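Local coordinates for alternansucrase (Leuconostoc mesenteroides, PDB 6HVG), which is a large multidomain enzyme of glycoside hydrolase family 70 that joins a circularly permuted (β/α)8 barrel to choline-binding-type repeats and carries a bound calcium ion, at residues S204-V209 and Q234-D239; L597-N602 and G1209-K1214. One frame throughout, in Å; residues are numbered along the deposited sequence.

Interaction 1: S204-V209 and Q234-D239; sequences SNVDIV and QTYYFD
V206 meets the rings of Y236 and F238 through apolar contacts alone, and no hydrogen bond joins the two segments themselves. The first kind of contact is a CH-pi interaction: CG1 of V206 stands over one face of the Y236 ring, 4.2 Å from the ring centroid and 17° off the normal, displaced toward the rim. The same methyl reaches the edge of the F238 ring near its plane, 3.7 Å from V206 CG1 to F238 CZ. Ordinary van der Waals packing adds the other branch, with V206 CG2 3.7 Å from Y236 CD1. With CG1 anti to the backbone N (chi1 -176°), the beta-branched valine puts two methyls side by side, which suits the two rings that Y236 and F238, two residues apart on one strand, turn toward it. A polar link between the hairpins runs beside this apolar contact: the N205 amide has OD1 accepting weakly from V206 N of its own strand, while ND2 bonds to S231 OG in the turn of the second hairpin.

Hairpins that pack in succession through aromatic and aliphatic side chains are a feature of choline-binding-type repeats, and this contact fits that pattern. Strand 205-209 pairs antiparallel with 212-216, where A213 also touches V206, whereas strand 235-238 pairs with 226-229, whose V228 lies against F238.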
loop_
_atom_site.group_PDB
_atom_site.type_symbol
_atom_site.label_atom_id
_atom_site.label_comp_id
_atom_site.label_asym_id
_atom_site.label_seq_id
_atom_site.Cartn_x
_atom_site.Cartn_y
_atom_site.Cartn_z
ATOM N N SER A 204 33.540 -13.633 8.467
ATOM C CA SER A 204 34.445 -13.676 9.606
ATOM C C SER A 204 34.372 -14.970 10.388
ATOM O O SER A 204 33.303 -15.512 10.630
ATOM C CB SER A 204 34.124 -12.542 10.585
ATOM O OG SER A 204 34.372 -11.292 9.988
ATOM N N ASN A 205 35.527 -15.433 10.829
ATOM C CA ASN A 205 35.588 -16.560 11.724
ATOM C C ASN A 205 36.919 -16.588 12.458
ATOM O O ASN A 205 37.830 -15.800 12.176
ATOM C CB ASN A 205 35.387 -17.870 10.933
ATOM C CG ASN A 205 34.643 -18.928 11.721
ATOM O OD1 ASN A 205 34.315 -18.751 12.882
ATOM N ND2 ASN A 205 34.376 -20.043 11.078
ATOM N N VAL A 206 37.009 -17.520 13.397
ATOM C CA VAL A 206 38.207 -17.782 14.148
ATOM C C VAL A 206 38.683 -19.167 13.765
ATOM O O VAL A 206 37.914 -20.119 13.806
ATOM C CB VAL A 206 37.900 -17.755 15.648
ATOM C CG1 VAL A 206 39.167 -17.927 16.453
ATOM C CG2 VAL A 206 37.199 -16.459 16.007
ATOM N N ASP A 207 39.946 -19.275 13.377
ATOM C CA ASP A 207 40.554 -20.548 13.080
ATOM C C ASP A 207 41.601 -20.822 14.156
ATOM O O ASP A 207 42.326 -19.912 14.574
ATOM C CB ASP A 207 41.207 -20.481 11.693
ATOM C CG ASP A 207 41.439 -21.858 11.063
ATOM O OD1 ASP A 207 41.196 -22.894 11.711
ATOM O OD2 ASP A 207 41.883 -21.902 9.895
ATOM N N ILE A 208 41.685 -22.064 14.621
ATOM C CA ILE A 208 42.834 -22.476 15.428
ATOM C C ILE A 208 43.930 -22.739 14.404
ATOM O O ILE A 208 43.795 -23.635 13.553
ATOM C CB ILE A 208 42.570 -23.732 16.294
ATOM C CG1 ILE A 208 41.251 -23.634 17.086
ATOM C CG2 ILE A 208 43.705 -23.963 17.259
ATOM C CD1 ILE A 208 41.076 -22.402 17.937
ATOM N N VAL A 209 44.959 -21.894 14.422
ATOM C CA VAL A 209 46.077 -21.991 13.478
ATOM C C VAL A 209 47.272 -22.402 14.272
ATOM O O VAL A 209 47.600 -21.767 15.255
ATOM C CB VAL A 209 46.380 -20.654 12.766
ATOM C CG1 VAL A 209 47.345 -20.871 11.617
ATOM C CG2 VAL A 209 45.084 -19.993 12.267
ATOM N N GLN A 234 30.411 -18.339 19.548
ATOM C CA GLN A 234 31.309 -17.902 20.614
ATOM C C GLN A 234 32.085 -16.643 20.188
ATOM O O GLN A 234 32.343 -16.427 18.997
ATOM C CB GLN A 234 32.295 -19.014 20.969
ATOM C CG GLN A 234 31.683 -20.269 21.589
ATOM C CD GLN A 234 32.667 -21.442 21.622
ATOM O OE1 GLN A 234 32.915 -22.047 22.664
ATOM N NE2 GLN A 234 33.235 -21.760 20.468
ATOM N N THR A 235 32.467 -15.834 21.175
ATOM C CA THR A 235 33.119 -14.553 20.933
ATOM C C THR A 235 34.506 -14.469 21.577
ATOM O O THR A 235 34.689 -14.779 22.763
ATOM C CB THR A 235 32.261 -13.400 21.491
ATOM O OG1 THR A 235 30.987 -13.401 20.847
ATOM C CG2 THR A 235 32.913 -12.064 21.254
ATOM N N TYR A 236 35.464 -13.993 20.777
ATOM C CA TYR A 236 36.834 -13.735 21.228
ATOM C C TYR A 236 37.136 -12.254 21.101
ATOM O O TYR A 236 36.532 -11.590 20.264
ATOM C CB TYR A 236 37.843 -14.452 20.351
ATOM C CG TYR A 236 37.772 -15.948 20.384
ATOM C CD1 TYR A 236 36.795 -16.632 19.685
ATOM C CD2 TYR A 236 38.716 -16.678 21.075
ATOM C CE1 TYR A 236 36.744 -18.009 19.692
ATOM C CE2 TYR A 236 38.665 -18.048 21.100
ATOM C CZ TYR A 236 37.686 -18.709 20.398
ATOM O OH TYR A 236 37.657 -20.079 20.412
ATOM N N TYR A 237 38.097 -11.738 21.866
ATOM C CA TYR A 237 38.634 -10.428 21.542
ATOM C C TYR A 237 40.108 -10.553 21.319
ATOM O O TYR A 237 40.827 -10.964 22.227
ATOM C CB TYR A 237 38.372 -9.405 22.632
ATOM C CG TYR A 237 38.827 -8.021 22.200
ATOM C CD1 TYR A 237 38.057 -7.251 21.336
ATOM C CD2 TYR A 237 40.045 -7.507 22.610
ATOM C CE1 TYR A 237 38.469 -5.992 20.924
ATOM C CE2 TYR A 237 40.469 -6.257 22.204
ATOM C CZ TYR A 237 39.682 -5.505 21.362
ATOM O OH TYR A 237 40.102 -4.269 20.956
ATOM N N PHE A 238 40.550 -10.189 20.119
ATOM C CA PHE A 238 41.962 -10.259 19.768
ATOM C C PHE A 238 42.618 -8.898 19.942
ATOM O O PHE A 238 42.070 -7.887 19.526
ATOM C CB PHE A 238 42.112 -10.764 18.346
ATOM C CG PHE A 238 41.486 -12.112 18.136
ATOM C CD1 PHE A 238 40.214 -12.225 17.580
ATOM C CD2 PHE A 238 42.150 -13.273 18.538
ATOM C CE1 PHE A 238 39.631 -13.470 17.397
ATOM C CE2 PHE A 238 41.566 -14.509 18.369
ATOM C CZ PHE A 238 40.303 -14.614 17.793
ATOM N N ASP A 239 43.801 -8.893 20.550
ATOM C CA ASP A 239 44.505 -7.657 20.926
ATOM C C ASP A 239 45.384 -7.092 19.803
ATOM O O ASP A 239 45.180 -7.417 18.630
ATOM C CB ASP A 239 45.340 -7.902 22.202
ATOM C CG ASP A 239 46.469 -8.907 22.001
ATOM O OD1 ASP A 239 46.738 -9.687 22.938
ATOM O OD2 ASP A 239 47.085 -8.928 20.921
#

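Interaction 2: L597-N602 and G1209-K1214; sequences LHYLMN and GEFLDK
F1211 reaches from the turn 1209-1212 to the last turn of helix 587-601, where H598 and Y599 receive it. F1211 CB lies 3.5 Å from H598 CD2. Next, F1211 CG is 3.7 Å from H598 CD2, and both CD1 and CD2 of the phenylalanine remain near that imidazole carbon, the two rings being inclined at 36°. Farther out the partner changes: F1211 CE2 meets Y599 CD1 at 3.8 Å, close to the plane of the tyrosine ring at its edge, and also touches Y599 CB, while CZ ends beside Y599 CD1. A long, flat phenylalanine can thus span two consecutive helical residues.

Helix 587-601 belongs to the barrel domain of family 70; L597 and M601 pack on barrel strand 617-620, so H598 and Y599 meet the turn from another side of the helix. H598 suits this border because its CD2 packs against F1211 while ND1 bonds to Y637 OH. N602, just past the helix end, lays ND2 over the imidazole centre of H598, 3.3 Å above its plane, and donates to H598 O with an N-H...O angle of 165°; N602 N reaches that oxygen too. G1209 takes a positive phi (58°), readily adopted without a side chain, and N595 OD1 accepts from F1211 N.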
loop_
_atom_site.group_PDB
_atom_site.type_symbol
_atom_site.label_atom_id
_atom_site.label_comp_id
_atom_site.label_asym_id
_atom_site.label_seq_id
_atom_site.Cartn_x
_atom_site.Cartn_y
_atom_site.Cartn_z
ATOM N N LEU A 597 -20.175 9.946 -18.023
ATOM C CA LEU A 597 -20.224 8.763 -18.889
ATOM C C LEU A 597 -20.788 9.095 -20.246
ATOM O O LEU A 597 -20.284 8.626 -21.250
ATOM C CB LEU A 597 -21.062 7.669 -18.257
ATOM C CG LEU A 597 -21.247 6.398 -19.069
ATOM C CD1 LEU A 597 -19.911 5.727 -19.369
ATOM C CD2 LEU A 597 -22.179 5.468 -18.314
ATOM N N HIS A 598 -21.838 9.896 -20.287
ATOM C CA HIS A 598 -22.400 10.338 -21.558
ATOM C C HIS A 598 -21.358 11.132 -22.299
ATOM O O HIS A 598 -21.147 10.921 -23.493
ATOM C CB HIS A 598 -23.631 11.192 -21.324
ATOM C CG HIS A 598 -24.265 11.703 -22.577
ATOM N ND1 HIS A 598 -25.210 10.986 -23.280
ATOM C CD2 HIS A 598 -24.133 12.887 -23.217
ATOM C CE1 HIS A 598 -25.616 11.698 -24.314
ATOM N NE2 HIS A 598 -24.981 12.857 -24.296
ATOM N N TYR A 599 -20.690 12.032 -21.583
ATOM C CA TYR A 599 -19.673 12.900 -22.173
ATOM C C TYR A 599 -18.563 12.100 -22.850
ATOM O O TYR A 599 -18.097 12.480 -23.926
ATOM C CB TYR A 599 -19.103 13.820 -21.108
ATOM C CG TYR A 599 -17.902 14.642 -21.497
ATOM C CD1 TYR A 599 -18.048 15.857 -22.123
ATOM C CD2 TYR A 599 -16.622 14.228 -21.180
ATOM C CE1 TYR A 599 -16.950 16.647 -22.421
ATOM C CE2 TYR A 599 -15.519 15.007 -21.468
ATOM C CZ TYR A 599 -15.689 16.213 -22.086
ATOM O OH TYR A 599 -14.599 17.002 -22.398
ATOM N N LEU A 600 -18.163 10.986 -22.248
ATOM C CA LEU A 600 -17.107 10.156 -22.833
ATOM C C LEU A 600 -17.612 9.389 -24.052
ATOM O O LEU A 600 -16.922 9.322 -25.068
ATOM C CB LEU A 600 -16.520 9.193 -21.794
ATOM C CG LEU A 600 -15.789 9.861 -20.624
ATOM C CD1 LEU A 600 -15.628 8.909 -19.462
ATOM C CD2 LEU A 600 -14.430 10.426 -21.029
ATOM N N MET A 601 -18.818 8.828 -23.959
ATOM C CA MET A 601 -19.398 8.051 -25.066
ATOM C C MET A 601 -19.868 8.931 -26.220
ATOM O O MET A 601 -20.136 8.428 -27.301
ATOM C CB MET A 601 -20.569 7.199 -24.584
ATOM C CG MET A 601 -20.236 6.163 -23.519
ATOM S SD MET A 601 -19.057 4.919 -24.061
ATOM C CE MET A 601 -17.586 5.649 -23.347
ATOM N N ASN A 602 -19.962 10.236 -25.987
ATOM C CA ASN A 602 -20.192 11.203 -27.061
ATOM C C ASN A 602 -19.081 12.246 -27.147
ATOM O O ASN A 602 -19.349 13.395 -27.503
ATOM C CB ASN A 602 -21.548 11.881 -26.835
ATOM C CG ASN A 602 -22.697 10.909 -26.941
ATOM O OD1 ASN A 602 -23.248 10.692 -28.027
ATOM N ND2 ASN A 602 -23.049 10.294 -25.820
ATOM N N GLY A 1209 -23.066 18.242 -15.334
ATOM C CA GLY A 1209 -24.528 18.138 -15.428
ATOM C C GLY A 1209 -25.260 18.604 -16.690
ATOM O O GLY A 1209 -26.485 18.517 -16.762
ATOM N N GLU A 1210 -24.532 19.073 -17.698
ATOM C CA GLU A 1210 -25.142 19.704 -18.881
ATOM C C GLU A 1210 -25.988 18.786 -19.763
ATOM O O GLU A 1210 -26.892 19.249 -20.432
ATOM C CB GLU A 1210 -24.045 20.349 -19.746
ATOM C CG GLU A 1210 -23.393 21.585 -19.123
ATOM C CD GLU A 1210 -24.298 22.800 -19.104
ATOM O OE1 GLU A 1210 -24.800 23.191 -20.178
ATOM O OE2 GLU A 1210 -24.507 23.349 -18.007
ATOM N N PHE A 1211 -25.687 17.493 -19.766
ATOM C CA PHE A 1211 -26.329 16.532 -20.661
ATOM C C PHE A 1211 -27.514 15.801 -20.033
ATOM O O PHE A 1211 -28.227 15.064 -20.725
ATOM C CB PHE A 1211 -25.275 15.531 -21.188
ATOM C CG PHE A 1211 -24.019 16.202 -21.675
ATOM C CD1 PHE A 1211 -24.039 16.987 -22.820
ATOM C CD2 PHE A 1211 -22.835 16.107 -20.961
ATOM C CE1 PHE A 1211 -22.897 17.643 -23.251
ATOM C CE2 PHE A 1211 -21.688 16.759 -21.385
ATOM C CZ PHE A 1211 -21.717 17.524 -22.533
ATOM N N LEU A 1212 -27.735 16.009 -18.741
ATOM C CA LEU A 1212 -28.744 15.261 -17.992
ATOM C C LEU A 1212 -30.176 15.601 -18.372
ATOM O O LEU A 1212 -31.040 14.722 -18.416
ATOM C CB LEU A 1212 -28.578 15.506 -16.492
ATOM C CG LEU A 1212 -27.289 14.982 -15.850
ATOM C CD1 LEU A 1212 -27.124 15.546 -14.450
ATOM C CD2 LEU A 1212 -27.256 13.466 -15.805
ATOM N N ASP A 1213 -30.441 16.876 -18.616
ATOM C CA ASP A 1213 -31.787 17.301 -18.943
ATOM C C ASP A 1213 -32.234 16.747 -20.292
ATOM O O ASP A 1213 -33.360 16.272 -20.421
ATOM C CB ASP A 1213 -31.886 18.839 -18.908
ATOM C CG ASP A 1213 -31.704 19.411 -17.501
ATOM O OD1 ASP A 1213 -31.837 18.655 -16.517
ATOM O OD2 ASP A 1213 -31.451 20.622 -17.380
ATOM N N LYS A 1214 -31.368 16.814 -21.295
ATOM C CA LYS A 1214 -31.647 16.173 -22.586
ATOM C C LYS A 1214 -31.887 14.669 -22.419
ATOM O O LYS A 1214 -32.756 14.101 -23.072
ATOM C CB LYS A 1214 -30.482 16.395 -23.559
ATOM C CG LYS A 1214 -30.753 15.969 -24.999
ATOM C CD LYS A 1214 -31.654 16.980 -25.706
ATOM C CE LYS A 1214 -32.692 16.331 -26.620
ATOM N NZ LYS A 1214 -33.894 17.187 -26.817
#

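Following the modelled chain from its N-terminal end, interaction 1 comes first and closes a short loop of 24 residues between 204-209 and 234-239, tying two successive hairpins of the repeat region. Interaction 2 opens much later and closes a loop of 606 residues, which contains all eight parallel strands of the barrel, from 657-658 to 678-679 across the sheet. It joins a helix that precedes the first of those strands in sequence to a turn that follows the last, both within the barrel domain. The two loops are in series, neither nesting nor crossing. The centres of the two contacts are about 79 Å apart, on opposite sides of the chain's centre.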